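Local coordinates for phage tail sheath protein (Desulfitobacterium hafniense, PDB 3HXL) that probably builds the contractile sheath around the tail tube of a myovirus-type phage or phage-derived particle, although its function has not been established directly, at residues D190-V195 and A214-F219; R222-E227 and A241-V246; I247-G252 and A264-W269; V253-G258 and Q286-A291. All coordinates share one frame; numbering follows the deposited sequence.

All four contacts lie within the range of the subtilisin-like domain of the sheath protein, around one mixed sheet. Contacts 1 and 2 share helix 210-227, and their centres are 12 Å apart. They touch where Thr217 packs on Ala241 and Val246. Contacts 3 and 4 share strand 246-255, with centres 13 Å apart. Trp269 joins them through a probable hydrogen bond from NE1 to Asp289 OD1. Along the chain contact 1 closes first, then contact 2, while the segments of contacts 3 and 4 alternate. Contacts 2 and 4 are 30 Å apart between centres. The set thus runs from helix 210-227 to the end of strand 246-255, with helices and loops packed about the sheet.

Contact 1: residues D190-V195 and A214-F219; sequences DYLAAV and ATFTAF
Tyr191 OH is hydrogen-bonded to Ser37 OG of strand 35-40, while the ring that carries it meets Phe216 across the contact. Phe216 CZ comes to the edge of the tyrosine ring, near its plane, 4.1 Å from Tyr191 CD2. The two side chains cross at about a right angle. No hydrogen bond joins the two segments, so the contact between them is apolar.

Leu192 carries most of it. Its CD2 methyl sits over the centre of the Phe219 ring, 3.6 Å from the centroid and 6° off the ring normal, which makes a clear CH-pi contact. The same methyl lies over one face of Phe216, 4.2 Å from that centroid and offset toward the rim. One methyl is therefore held between two phenyl faces. Phe219 gets there because its CG is anti to the backbone N (chi1 178°), and the Phe219 and Leu192 side chains overlap while running in opposite senses.

The segments belong to helices 185-195 and 210-227, which run nearly parallel here, 11.9 Å apart at closest approach with an angle of 21°. In chain order they flank strand 202-204 of the mixed sheet. Helix 210-227 is the crossover of a beta-alpha-beta unit between parallel strands 202-204 and 232-236. Tyr191, Phe216 and Phe219 all rest on Ile203 of that sheet. At one border Leu192 CD1 touches Thr215 CG2 at 3.9 Å. At another, Val195 CG1 approaches Phe219 CZ at 4.0 Å, obliquely to the ring, and Val195 also packs on Met50 and Phe200.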
loop_
_atom_site.group_PDB
_atom_site.type_symbol
_atom_site.label_atom_id
_atom_site.label_comp_id
_atom_site.label_asym_id
_atom_site.label_seq_id
_atom_site.Cartn_x
_atom_site.Cartn_y
_atom_site.Cartn_z
ATOM N N ASP A 190 13.483 -7.336 4.947
ATOM C CA ASP A 190 12.746 -8.485 4.450
ATOM C C ASP A 190 11.498 -7.967 3.727
ATOM O O ASP A 190 11.134 -8.459 2.660
ATOM C CB ASP A 190 12.341 -9.407 5.609
ATOM C CG ASP A 190 13.521 -9.805 6.487
ATOM O OD1 ASP A 190 14.645 -9.915 5.961
ATOM O OD2 ASP A 190 13.321 -10.023 7.703
ATOM N N TYR A 191 10.848 -6.968 4.318
ATOM C CA TYR A 191 9.651 -6.369 3.721
ATOM C C TYR A 191 9.942 -5.861 2.314
ATOM O O TYR A 191 9.301 -6.275 1.354
ATOM C CB TYR A 191 9.152 -5.193 4.570
ATOM C CG TYR A 191 8.138 -4.309 3.853
ATOM C CD1 TYR A 191 6.886 -4.806 3.474
ATOM C CD2 TYR A 191 8.438 -2.981 3.540
ATOM C CE1 TYR A 191 5.957 -3.998 2.800
ATOM C CE2 TYR A 191 7.517 -2.171 2.868
ATOM C CZ TYR A 191 6.284 -2.687 2.506
ATOM O OH TYR A 191 5.374 -1.879 1.859
ATOM N N LEU A 192 10.911 -4.956 2.203
ATOM C CA LEU A 192 11.266 -4.378 0.907
ATOM C C LEU A 192 11.545 -5.436 -0.148
ATOM O O LEU A 192 11.154 -5.289 -1.303
ATOM C CB LEU A 192 12.479 -3.454 1.051
ATOM C CG LEU A 192 12.228 -2.196 1.887
ATOM C CD1 LEU A 192 13.513 -1.416 2.065
ATOM C CD2 LEU A 192 11.169 -1.337 1.192
ATOM N N ALA A 193 12.225 -6.506 0.243
ATOM C CA ALA A 193 12.535 -7.565 -0.703
ATOM C C ALA A 193 11.250 -8.230 -1.180
ATOM O O ALA A 193 11.095 -8.521 -2.360
ATOM C CB ALA A 193 13.450 -8.597 -0.051
ATOM N N ALA A 194 10.324 -8.461 -0.257
ATOM C CA ALA A 194 9.063 -9.112 -0.595
ATOM C C ALA A 194 8.148 -8.233 -1.440
ATOM O O ALA A 194 7.520 -8.708 -2.383
ATOM C CB ALA A 194 8.342 -9.531 0.674
ATOM N N VAL A 195 8.066 -6.952 -1.099
ATOM C CA VAL A 195 7.197 -6.051 -1.844
ATOM C C VAL A 195 7.713 -5.783 -3.253
ATOM O O VAL A 195 6.931 -5.581 -4.184
ATOM C CB VAL A 195 7.019 -4.701 -1.109
ATOM C CG1 VAL A 195 8.313 -3.891 -1.157
ATOM C CG2 VAL A 195 5.870 -3.929 -1.735
ATOM N N ALA A 214 15.817 6.849 5.343
ATOM C CA ALA A 214 16.903 6.937 4.376
ATOM C C ALA A 214 16.908 5.701 3.495
ATOM O O ALA A 214 17.076 5.792 2.279
ATOM C CB ALA A 214 18.244 7.080 5.102
ATOM N N THR A 215 16.715 4.543 4.111
ATOM C CA THR A 215 16.689 3.287 3.375
ATOM C C THR A 215 15.521 3.261 2.388
ATOM O O THR A 215 15.691 2.866 1.234
ATOM C CB THR A 215 16.588 2.087 4.340
ATOM O OG1 THR A 215 17.812 1.970 5.081
ATOM C CG2 THR A 215 16.345 0.795 3.575
ATOM N N PHE A 216 14.341 3.686 2.831
ATOM C CA PHE A 216 13.193 3.700 1.936
ATOM C C PHE A 216 13.416 4.681 0.790
ATOM O O PHE A 216 12.989 4.431 -0.337
ATOM C CB PHE A 216 11.904 4.040 2.702
ATOM C CG PHE A 216 11.268 2.849 3.370
ATOM C CD1 PHE A 216 9.909 2.573 3.187
ATOM C CD2 PHE A 216 12.026 1.984 4.162
ATOM C CE1 PHE A 216 9.318 1.456 3.785
ATOM C CE2 PHE A 216 11.446 0.867 4.760
ATOM C CZ PHE A 216 10.084 0.597 4.569
ATOM N N THR A 217 14.103 5.785 1.074
ATOM C CA THR A 217 14.396 6.787 0.046
ATOM C C THR A 217 15.312 6.169 -1.009
ATOM O O THR A 217 15.094 6.347 -2.206
ATOM C CB THR A 217 15.069 8.039 0.661
ATOM O OG1 THR A 217 14.160 8.665 1.577
ATOM C CG2 THR A 217 15.442 9.045 -0.429
ATOM N N ALA A 218 16.330 5.433 -0.565
ATOM C CA ALA A 218 17.250 4.785 -1.491
ATOM C C ALA A 218 16.500 3.722 -2.292
ATOM O O ALA A 218 16.710 3.562 -3.498
ATOM C CB ALA A 218 18.419 4.146 -0.727
ATOM N N PHE A 219 15.626 2.994 -1.605
ATOM C CA PHE A 219 14.821 1.947 -2.222
ATOM C C PHE A 219 14.023 2.538 -3.384
ATOM O O PHE A 219 14.008 1.986 -4.484
ATOM C CB PHE A 219 13.866 1.351 -1.181
ATOM C CG PHE A 219 12.958 0.282 -1.721
ATOM C CD1 PHE A 219 13.437 -0.997 -1.980
ATOM C CD2 PHE A 219 11.610 0.558 -1.966
ATOM C CE1 PHE A 219 12.591 -1.990 -2.474
ATOM C CE2 PHE A 219 10.756 -0.427 -2.461
ATOM C CZ PHE A 219 11.244 -1.704 -2.715
#

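Contact 2: residues R222-E227 and A241-V246; sequences RLRDDE and ADYEGV
Tyr243 OH donates a 2.6 Å hydrogen bond to Asp225 OD2. This ties the last part of helix 210-227 to the loop between the parallel strands 232-236 and 246-255 of the domain's alpha/beta fold. The hydroxyl meets the oxygen from above the carboxylate plane, 58° out of it, and the carboxylate and ring planes are almost perpendicular. Arg224 crosses the end of the tyrosine at a slant: Arg224 CB is 3.3 Å from Tyr243 OH, and Arg224 CD is 3.6 Å from Gly245 CA. The arginine chain bends at chi3 (61°), and its guanidinium edge faces the phenol oxygen.

Two waters join the acidic groups. Water 1 accepts from Arg224 NE at 2.8 Å and donates to Asp225 OD1 and Glu244 OE2. Water 2 donates to Asp225 OD2 and, at 2.6 Å, to Glu244 OE2. These waters would ease the meeting of two like charges, whose nearest oxygens, Asp225 OD2 and Glu244 OE2, are 4.5 Å apart.

Further out, Arg224 and Glu244 each have a salt-bridge partner. Arg224 NH1 pairs with Asp351 of helix 344-364, and Glu244 OE1 with Lys337. The loop is shaped by a type I turn from Tyr243 to Val246. The turn folds the chain back over the tyrosine ring, placing Gly245 N 3.2 Å above the ring plane of Tyr243, toward its rim.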
loop_
_atom_site.group_PDB
_atom_site.type_symbol
_atom_site.label_atom_id
_atom_site.label_comp_id
_atom_site.label_asym_id
_atom_site.label_seq_id
_atom_site.Cartn_x
_atom_site.Cartn_y
_atom_site.Cartn_z
ATOM N N ARG A 222 16.203 3.397 -6.437
ATOM C CA ARG A 222 16.652 2.214 -7.158
ATOM C C ARG A 222 15.552 1.649 -8.047
ATOM O O ARG A 222 15.765 1.405 -9.239
ATOM C CB ARG A 222 17.138 1.135 -6.180
ATOM C CG ARG A 222 17.685 -0.104 -6.880
ATOM C CD ARG A 222 18.472 -0.987 -5.920
ATOM N NE ARG A 222 17.670 -1.429 -4.777
ATOM C CZ ARG A 222 16.724 -2.361 -4.832
ATOM N NH1 ARG A 222 16.057 -2.687 -3.734
ATOM N NH2 ARG A 222 16.448 -2.971 -5.979
ATOM N N LEU A 223 14.371 1.429 -7.483
ATOM C CA LEU A 223 13.293 0.903 -8.308
ATOM C C LEU A 223 12.946 1.863 -9.443
ATOM O O LEU A 223 12.907 1.464 -10.607
ATOM C CB LEU A 223 12.042 0.613 -7.468
ATOM C CG LEU A 223 11.898 -0.818 -6.928
ATOM C CD1 LEU A 223 13.004 -1.127 -5.918
ATOM C CD2 LEU A 223 10.532 -0.965 -6.265
ATOM N N ARG A 224 12.722 3.131 -9.111
ATOM C CA ARG A 224 12.343 4.123 -10.119
ATOM C C ARG A 224 13.346 4.391 -11.232
ATOM O O ARG A 224 13.004 4.361 -12.420
ATOM C CB ARG A 224 12.017 5.471 -9.463
ATOM C CG ARG A 224 10.800 5.481 -8.569
ATOM C CD ARG A 224 10.581 6.875 -7.997
ATOM N NE ARG A 224 10.350 7.848 -9.058
ATOM C CZ ARG A 224 9.167 8.067 -9.628
ATOM N NH1 ARG A 224 8.102 7.386 -9.227
ATOM N NH2 ARG A 224 9.057 8.944 -10.623
ATOM N N ASP A 225 14.590 4.652 -10.859
ATOM C CA ASP A 225 15.569 4.999 -11.869
ATOM C C ASP A 225 16.575 3.951 -12.303
ATOM O O ASP A 225 17.286 4.148 -13.285
ATOM C CB ASP A 225 16.254 6.291 -11.435
ATOM C CG ASP A 225 15.241 7.405 -11.174
ATOM O OD1 ASP A 225 14.236 7.472 -11.920
ATOM O OD2 ASP A 225 15.443 8.204 -10.243
ATOM N N ASP A 226 16.623 2.825 -11.604
ATOM C CA ASP A 226 17.554 1.773 -11.994
ATOM C C ASP A 226 16.811 0.539 -12.499
ATOM O O ASP A 226 17.346 -0.237 -13.294
ATOM C CB ASP A 226 18.464 1.394 -10.822
ATOM C CG ASP A 226 19.335 2.547 -10.364
ATOM O OD1 ASP A 226 19.883 3.263 -11.228
ATOM O OD2 ASP A 226 19.488 2.731 -9.141
ATOM N N GLU A 227 15.573 0.367 -12.044
ATOM C CA GLU A 227 14.769 -0.787 -12.440
ATOM C C GLU A 227 13.612 -0.398 -13.362
ATOM O O GLU A 227 12.975 -1.263 -13.965
ATOM C CB GLU A 227 14.199 -1.481 -11.196
ATOM C CG GLU A 227 15.176 -1.631 -10.029
ATOM C CD GLU A 227 16.138 -2.793 -10.188
ATOM O OE1 GLU A 227 16.725 -2.939 -11.280
ATOM O OE2 GLU A 227 16.318 -3.554 -9.211
ATOM N N ALA A 241 15.051 13.990 1.726
ATOM C CA ALA A 241 15.083 13.030 0.626
ATOM C C ALA A 241 15.328 13.744 -0.713
ATOM O O ALA A 241 16.004 13.209 -1.595
ATOM C CB ALA A 241 13.757 12.243 0.571
ATOM N N ASP A 242 14.754 14.940 -0.854
ATOM C CA ASP A 242 14.903 15.766 -2.060
ATOM C C ASP A 242 14.848 14.915 -3.330
ATOM O O ASP A 242 15.723 14.992 -4.196
ATOM C CB ASP A 242 16.228 16.544 -1.968
ATOM C CG ASP A 242 16.440 17.512 -3.125
ATOM O OD1 ASP A 242 15.450 17.947 -3.752
ATOM O OD2 ASP A 242 17.615 17.859 -3.390
ATOM N N TYR A 243 13.795 14.110 -3.429
ATOM C CA TYR A 243 13.611 13.207 -4.554
ATOM C C TYR A 243 12.121 13.070 -4.887
ATOM O O TYR A 243 11.291 12.960 -3.981
ATOM C CB TYR A 243 14.214 11.852 -4.189
ATOM C CG TYR A 243 14.098 10.808 -5.275
ATOM C CD1 TYR A 243 14.609 11.045 -6.550
ATOM C CD2 TYR A 243 13.466 9.588 -5.028
ATOM C CE1 TYR A 243 14.492 10.092 -7.560
ATOM C CE2 TYR A 243 13.343 8.624 -6.034
ATOM C CZ TYR A 243 13.860 8.892 -7.294
ATOM O OH TYR A 243 13.734 7.972 -8.297
ATOM N N GLU A 244 11.792 13.080 -6.179
ATOM C CA GLU A 244 10.393 12.983 -6.628
ATOM C C GLU A 244 9.732 11.655 -6.273
ATOM O O GLU A 244 8.503 11.521 -6.335
ATOM C CB GLU A 244 10.288 13.203 -8.147
ATOM C CG GLU A 244 10.971 12.134 -8.997
ATOM C CD GLU A 244 12.413 12.494 -9.337
ATOM O OE1 GLU A 244 12.991 13.357 -8.643
ATOM O OE2 GLU A 244 12.959 11.913 -10.296
ATOM N N GLY A 245 10.540 10.671 -5.900
ATOM C CA GLY A 245 9.984 9.382 -5.543
ATOM C C GLY A 245 9.581 9.320 -4.081
ATOM O O GLY A 245 9.058 8.307 -3.620
ATOM N N VAL A 246 9.809 10.405 -3.346
ATOM C CA VAL A 246 9.475 10.432 -1.923
ATOM C C VAL A 246 8.576 11.592 -1.507
ATOM O O VAL A 246 8.861 12.745 -1.804
ATOM C CB VAL A 246 10.754 10.508 -1.050
ATOM C CG1 VAL A 246 10.375 10.596 0.420
ATOM C CG2 VAL A 246 11.634 9.300 -1.308
HETATM O O HOH W 1 12.091 9.185 -10.843
HETATM O O HOH W 2 15.353 10.982 -10.947
#

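Contact 3: residues I247-G252 and A264-W269; sequences ISVKNG and AQATAW
Val249 and Ala266 make the tighter part of this contact, with Val249 CG1 4.0 Å from Ala266 CB. The CG1 branch lies anti to the backbone N (chi1 -176°). The valine thus presents one methyl to the alanine, while Val249 CG2 faces Thr267 CG2 at 4.2 Å. Ala266 CB points into the angle made by the chain as it leaves Val249. Ala266 CB is 4.0 Å from Asn251 O and 4.3 Å from Gly252 CA. Gly252 and Ala266 come close as backbones too, with CA atoms 5.6 Å apart. No hydrogen bond crosses between the segments.

This is helix-on-sheet packing in an alpha/beta domain. Helix 263-276 lies against strand 246-255, which it follows in the chain after the short strand 260-261. Val249 and Thr267 both also touch Val234 of the neighbouring strand 232-236, and Val249 reaches Val270 one turn further along the helix. The small side chain of Ala266 is consistent with the close approach of helix and strand.

Thr267 turns its polar end to its own helix. Thr267 OG1 donates to Ala264 O at 2.7 Å, with a C=O...donor angle of 157°, so the hydroxyl of this buried residue is satisfied and the methyl is left for Val249.

The other side is looser and more polar. Lys250 and Gln265 are partly exposed and turn to other partners: Lys250 NZ to a salt bridge with Glu311, and Gln265 OE1 to Thr262 N. Asn251 starts its side chain away from the helix, and both ends of its amide are bonded, OD1 to Phe314 N and ND2 to Pro296 O.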
loop_
_atom_site.group_PDB
_atom_site.type_symbol
_atom_site.label_atom_id
_atom_site.label_comp_id
_atom_site.label_asym_id
_atom_site.label_seq_id
_atom_site.Cartn_x
_atom_site.Cartn_y
_atom_site.Cartn_z
ATOM N N ILE A 247 7.480 11.274 -0.824
ATOM C CA ILE A 247 6.572 12.299 -0.329
ATOM C C ILE A 247 6.794 12.372 1.176
ATOM O O ILE A 247 6.858 11.343 1.848
ATOM C CB ILE A 247 5.088 11.938 -0.611
ATOM C CG1 ILE A 247 4.839 11.938 -2.125
ATOM C CG2 ILE A 247 4.171 12.936 0.089
ATOM C CD1 ILE A 247 3.520 11.273 -2.544
ATOM N N SER A 248 6.932 13.584 1.700
ATOM C CA SER A 248 7.166 13.778 3.134
ATOM C C SER A 248 6.024 14.515 3.834
ATOM O O SER A 248 5.841 15.718 3.647
ATOM C CB SER A 248 8.471 14.554 3.354
ATOM O OG SER A 248 8.745 14.724 4.736
ATOM N N VAL A 249 5.275 13.786 4.656
ATOM C CA VAL A 249 4.152 14.355 5.404
ATOM C C VAL A 249 4.692 15.058 6.650
ATOM O O VAL A 249 5.372 14.439 7.469
ATOM C CB VAL A 249 3.166 13.250 5.837
ATOM C CG1 VAL A 249 1.955 13.866 6.524
ATOM C CG2 VAL A 249 2.744 12.428 4.627
ATOM N N LYS A 250 4.381 16.345 6.789
ATOM C CA LYS A 250 4.865 17.150 7.913
ATOM C C LYS A 250 4.017 17.078 9.177
ATOM O O LYS A 250 4.547 16.911 10.287
ATOM C CB LYS A 250 4.993 18.621 7.486
ATOM C CG LYS A 250 5.716 19.521 8.499
ATOM C CD LYS A 250 5.783 20.964 8.012
ATOM C CE LYS A 250 6.614 21.850 8.948
ATOM N NZ LYS A 250 8.048 21.417 9.010
ATOM N N ASN A 251 2.704 17.218 9.018
ATOM C CA ASN A 251 1.810 17.181 10.165
ATOM C C ASN A 251 0.725 16.114 10.065
ATOM O O ASN A 251 0.634 15.382 9.075
ATOM C CB ASN A 251 1.186 18.575 10.412
ATOM C CG ASN A 251 0.334 19.072 9.248
ATOM O OD1 ASN A 251 0.412 18.556 8.138
ATOM N ND2 ASN A 251 -0.468 20.099 9.504
ATOM N N GLY A 252 -0.080 16.025 11.115
ATOM C CA GLY A 252 -1.151 15.052 11.156
ATOM C C GLY A 252 -2.496 15.744 11.150
ATOM O O GLY A 252 -2.601 16.932 10.831
ATOM N N ALA A 264 3.383 10.575 11.209
ATOM C CA ALA A 264 3.763 9.201 10.891
ATOM C C ALA A 264 2.523 8.368 10.551
ATOM O O ALA A 264 2.527 7.590 9.599
ATOM C CB ALA A 264 4.504 8.569 12.068
ATOM N N GLN A 265 1.470 8.519 11.347
ATOM C CA GLN A 265 0.238 7.778 11.100
ATOM C C GLN A 265 -0.456 8.269 9.834
ATOM O O GLN A 265 -1.128 7.496 9.135
ATOM C CB GLN A 265 -0.725 7.929 12.272
ATOM C CG GLN A 265 -0.266 7.288 13.573
ATOM C CD GLN A 265 -1.253 7.545 14.684
ATOM O OE1 GLN A 265 -1.492 8.692 15.047
ATOM N NE2 GLN A 265 -1.847 6.478 15.226
ATOM N N ALA A 266 -0.309 9.562 9.559
ATOM C CA ALA A 266 -0.920 10.182 8.390
ATOM C C ALA A 266 -0.347 9.668 7.066
ATOM O O ALA A 266 -0.985 9.800 6.024
ATOM C CB ALA A 266 -0.773 11.704 8.476
ATOM N N THR A 267 0.845 9.070 7.099
ATOM C CA THR A 267 1.442 8.543 5.878
ATOM C C THR A 267 0.551 7.464 5.265
ATOM O O THR A 267 0.557 7.268 4.053
ATOM C CB THR A 267 2.853 7.919 6.120
ATOM O OG1 THR A 267 2.741 6.787 6.993
ATOM C CG2 THR A 267 3.803 8.947 6.736
ATOM N N ALA A 268 -0.213 6.773 6.105
ATOM C CA ALA A 268 -1.102 5.708 5.635
ATOM C C ALA A 268 -2.127 6.256 4.645
ATOM O O ALA A 268 -2.255 5.751 3.525
ATOM C CB ALA A 268 -1.817 5.057 6.824
ATOM N N TRP A 269 -2.867 7.280 5.062
ATOM C CA TRP A 269 -3.869 7.885 4.182
ATOM C C TRP A 269 -3.213 8.535 2.969
ATOM O O TRP A 269 -3.684 8.384 1.841
ATOM C CB TRP A 269 -4.683 8.946 4.925
ATOM C CG TRP A 269 -5.756 9.570 4.073
ATOM C CD1 TRP A 269 -7.036 9.122 3.909
ATOM C CD2 TRP A 269 -5.628 10.731 3.246
ATOM N NE1 TRP A 269 -7.718 9.936 3.034
ATOM C CE2 TRP A 269 -6.879 10.936 2.615
ATOM C CE3 TRP A 269 -4.583 11.628 2.985
ATOM C CZ2 TRP A 269 -7.110 11.990 1.725
ATOM C CZ3 TRP A 269 -4.814 12.683 2.096
ATOM C CH2 TRP A 269 -6.074 12.856 1.483
#

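Contact 4: residues V253-G258 and Q286-A291; sequences VVLADG and QGYDEA
An antiparallel bridge between Leu255 and Ala291 joins the end of strand 246-255 to the start of strand 291-292. It is a non-hydrogen-bonded pair with CA atoms 4.1 Å apart, and its side chains diverge. Just beyond it, Ala256 N donates to Glu290 O at 2.8 Å, almost in line with the carbonyl bond, though the N-H is bent from the line (141°). Ala291 CA adds a CA-H...O contact to Val254 O at 3.3 Å.

Beside this backbone join, Val253 CG2 sits over the centre of the Tyr288 ring, 3.8 Å from the centroid and 6° off the normal. This CH-pi contact uses the branch that lies between the backbone N and the carbonyl carbon. Leu255 CD2 comes to the same ring obliquely, 4.0 Å from Tyr288 CE1. Val253 CB also packs on Ala291 CB at 3.9 Å.

Two turns frame the pairing at this margin of the mixed sheet: a type I turn from Leu255 to Gly258 and a type II turn from Tyr288 to Ala291. Glu290 takes the third position of the type II turn, with a positive phi of 86°. Its extended side chain runs past Leu255 to a salt bridge with Lys80. The nearby Asp257, a like charge, bonds to Thr259 OG1. Tyr288 stacks with Trp269, and its hydroxyl is hydrogen-bonded to Glu77 of helix 73-78.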
loop_
_atom_site.group_PDB
_atom_site.type_symbol
_atom_site.label_atom_id
_atom_site.label_comp_id
_atom_site.label_asym_id
_atom_site.label_seq_id
_atom_site.Cartn_x
_atom_site.Cartn_y
_atom_site.Cartn_z
ATOM N N VAL A 253 -3.526 15.006 11.533
ATOM C CA VAL A 253 -4.864 15.562 11.538
ATOM C C VAL A 253 -5.664 15.136 12.750
ATOM O O VAL A 253 -5.237 14.280 13.529
ATOM C CB VAL A 253 -5.626 15.126 10.275
ATOM C CG1 VAL A 253 -4.910 15.637 9.029
ATOM C CG2 VAL A 253 -5.720 13.605 10.231
ATOM N N VAL A 254 -6.826 15.758 12.910
ATOM C CA VAL A 254 -7.726 15.429 13.998
ATOM C C VAL A 254 -8.990 14.924 13.329
ATOM O O VAL A 254 -9.579 15.618 12.496
ATOM C CB VAL A 254 -8.049 16.660 14.862
ATOM C CG1 VAL A 254 -8.957 16.258 16.010
ATOM C CG2 VAL A 254 -6.750 17.268 15.403
ATOM N N LEU A 255 -9.383 13.705 13.683
ATOM C CA LEU A 255 -10.560 13.068 13.111
ATOM C C LEU A 255 -11.860 13.515 13.779
ATOM O O LEU A 255 -11.849 14.059 14.883
ATOM C CB LEU A 255 -10.421 11.549 13.217
ATOM C CG LEU A 255 -9.173 10.919 12.582
ATOM C CD1 LEU A 255 -9.279 9.398 12.662
ATOM C CD2 LEU A 255 -9.048 11.361 11.129
ATOM N N ALA A 256 -12.979 13.283 13.102
ATOM C CA ALA A 256 -14.275 13.672 13.642
ATOM C C ALA A 256 -14.587 12.963 14.959
ATOM O O ALA A 256 -15.355 13.470 15.773
ATOM C CB ALA A 256 -15.377 13.398 12.619
ATOM N N ASP A 257 -13.996 11.792 15.172
ATOM C CA ASP A 257 -14.241 11.047 16.405
ATOM C C ASP A 257 -13.320 11.519 17.529
ATOM O O ASP A 257 -13.313 10.943 18.615
ATOM C CB ASP A 257 -14.049 9.546 16.165
ATOM C CG ASP A 257 -12.593 9.162 16.002
ATOM O OD1 ASP A 257 -11.796 10.017 15.564
ATOM O OD2 ASP A 257 -12.249 7.998 16.301
ATOM N N GLY A 258 -12.549 12.569 17.261
ATOM C CA GLY A 258 -11.640 13.099 18.263
ATOM C C GLY A 258 -10.219 12.566 18.166
ATOM O O GLY A 258 -9.309 13.119 18.781
ATOM N N GLN A 286 -7.747 18.721 -1.433
ATOM C CA GLN A 286 -8.727 17.677 -1.206
ATOM C C GLN A 286 -8.631 17.518 0.305
ATOM O O GLN A 286 -7.569 17.743 0.894
ATOM C CB GLN A 286 -8.341 16.360 -1.891
ATOM C CG GLN A 286 -8.438 16.376 -3.410
ATOM C CD GLN A 286 -8.611 14.984 -3.990
ATOM O OE1 GLN A 286 -8.229 14.717 -5.131
ATOM N NE2 GLN A 286 -9.207 14.092 -3.208
ATOM N N GLY A 287 -9.729 17.144 0.940
ATOM C CA GLY A 287 -9.693 16.986 2.377
ATOM C C GLY A 287 -9.360 15.572 2.797
ATOM O O GLY A 287 -9.708 14.612 2.110
ATOM N N TYR A 288 -8.660 15.448 3.918
ATOM C CA TYR A 288 -8.309 14.146 4.468
ATOM C C TYR A 288 -9.632 13.576 4.974
ATOM O O TYR A 288 -10.225 14.123 5.899
ATOM C CB TYR A 288 -7.339 14.328 5.638
ATOM C CG TYR A 288 -6.902 13.046 6.312
ATOM C CD1 TYR A 288 -7.827 12.187 6.906
ATOM C CD2 TYR A 288 -5.554 12.696 6.367
ATOM C CE1 TYR A 288 -7.420 11.010 7.535
ATOM C CE2 TYR A 288 -5.137 11.526 6.991
ATOM C CZ TYR A 288 -6.070 10.686 7.570
ATOM O OH TYR A 288 -5.649 9.512 8.157
ATOM N N ASP A 289 -10.086 12.477 4.383
ATOM C CA ASP A 289 -11.358 11.875 4.771
ATOM C C ASP A 289 -11.537 11.654 6.271
ATOM O O ASP A 289 -10.727 10.979 6.909
ATOM C CB ASP A 289 -11.550 10.544 4.042
ATOM C CG ASP A 289 -11.332 10.666 2.553
ATOM O OD1 ASP A 289 -10.276 10.215 2.064
ATOM O OD2 ASP A 289 -12.218 11.222 1.872
ATOM N N GLU A 290 -12.606 12.230 6.818
ATOM C CA GLU A 290 -12.952 12.096 8.252
ATOM C C GLU A 290 -12.266 13.123 9.165
ATOM O O GLU A 290 -12.590 13.206 10.349
ATOM C CB GLU A 290 -12.703 10.654 8.760
ATOM C CG GLU A 290 -13.138 10.373 10.212
ATOM C CD GLU A 290 -12.891 8.934 10.663
ATOM O OE1 GLU A 290 -12.249 8.170 9.916
ATOM O OE2 GLU A 290 -13.351 8.575 11.774
ATOM N N ALA A 291 -11.347 13.913 8.617
ATOM C CA ALA A 291 -10.627 14.897 9.418
ATOM C C ALA A 291 -11.339 16.237 9.541
ATOM O O ALA A 291 -11.945 16.719 8.588
ATOM C CB ALA A 291 -9.239 15.108 8.841
#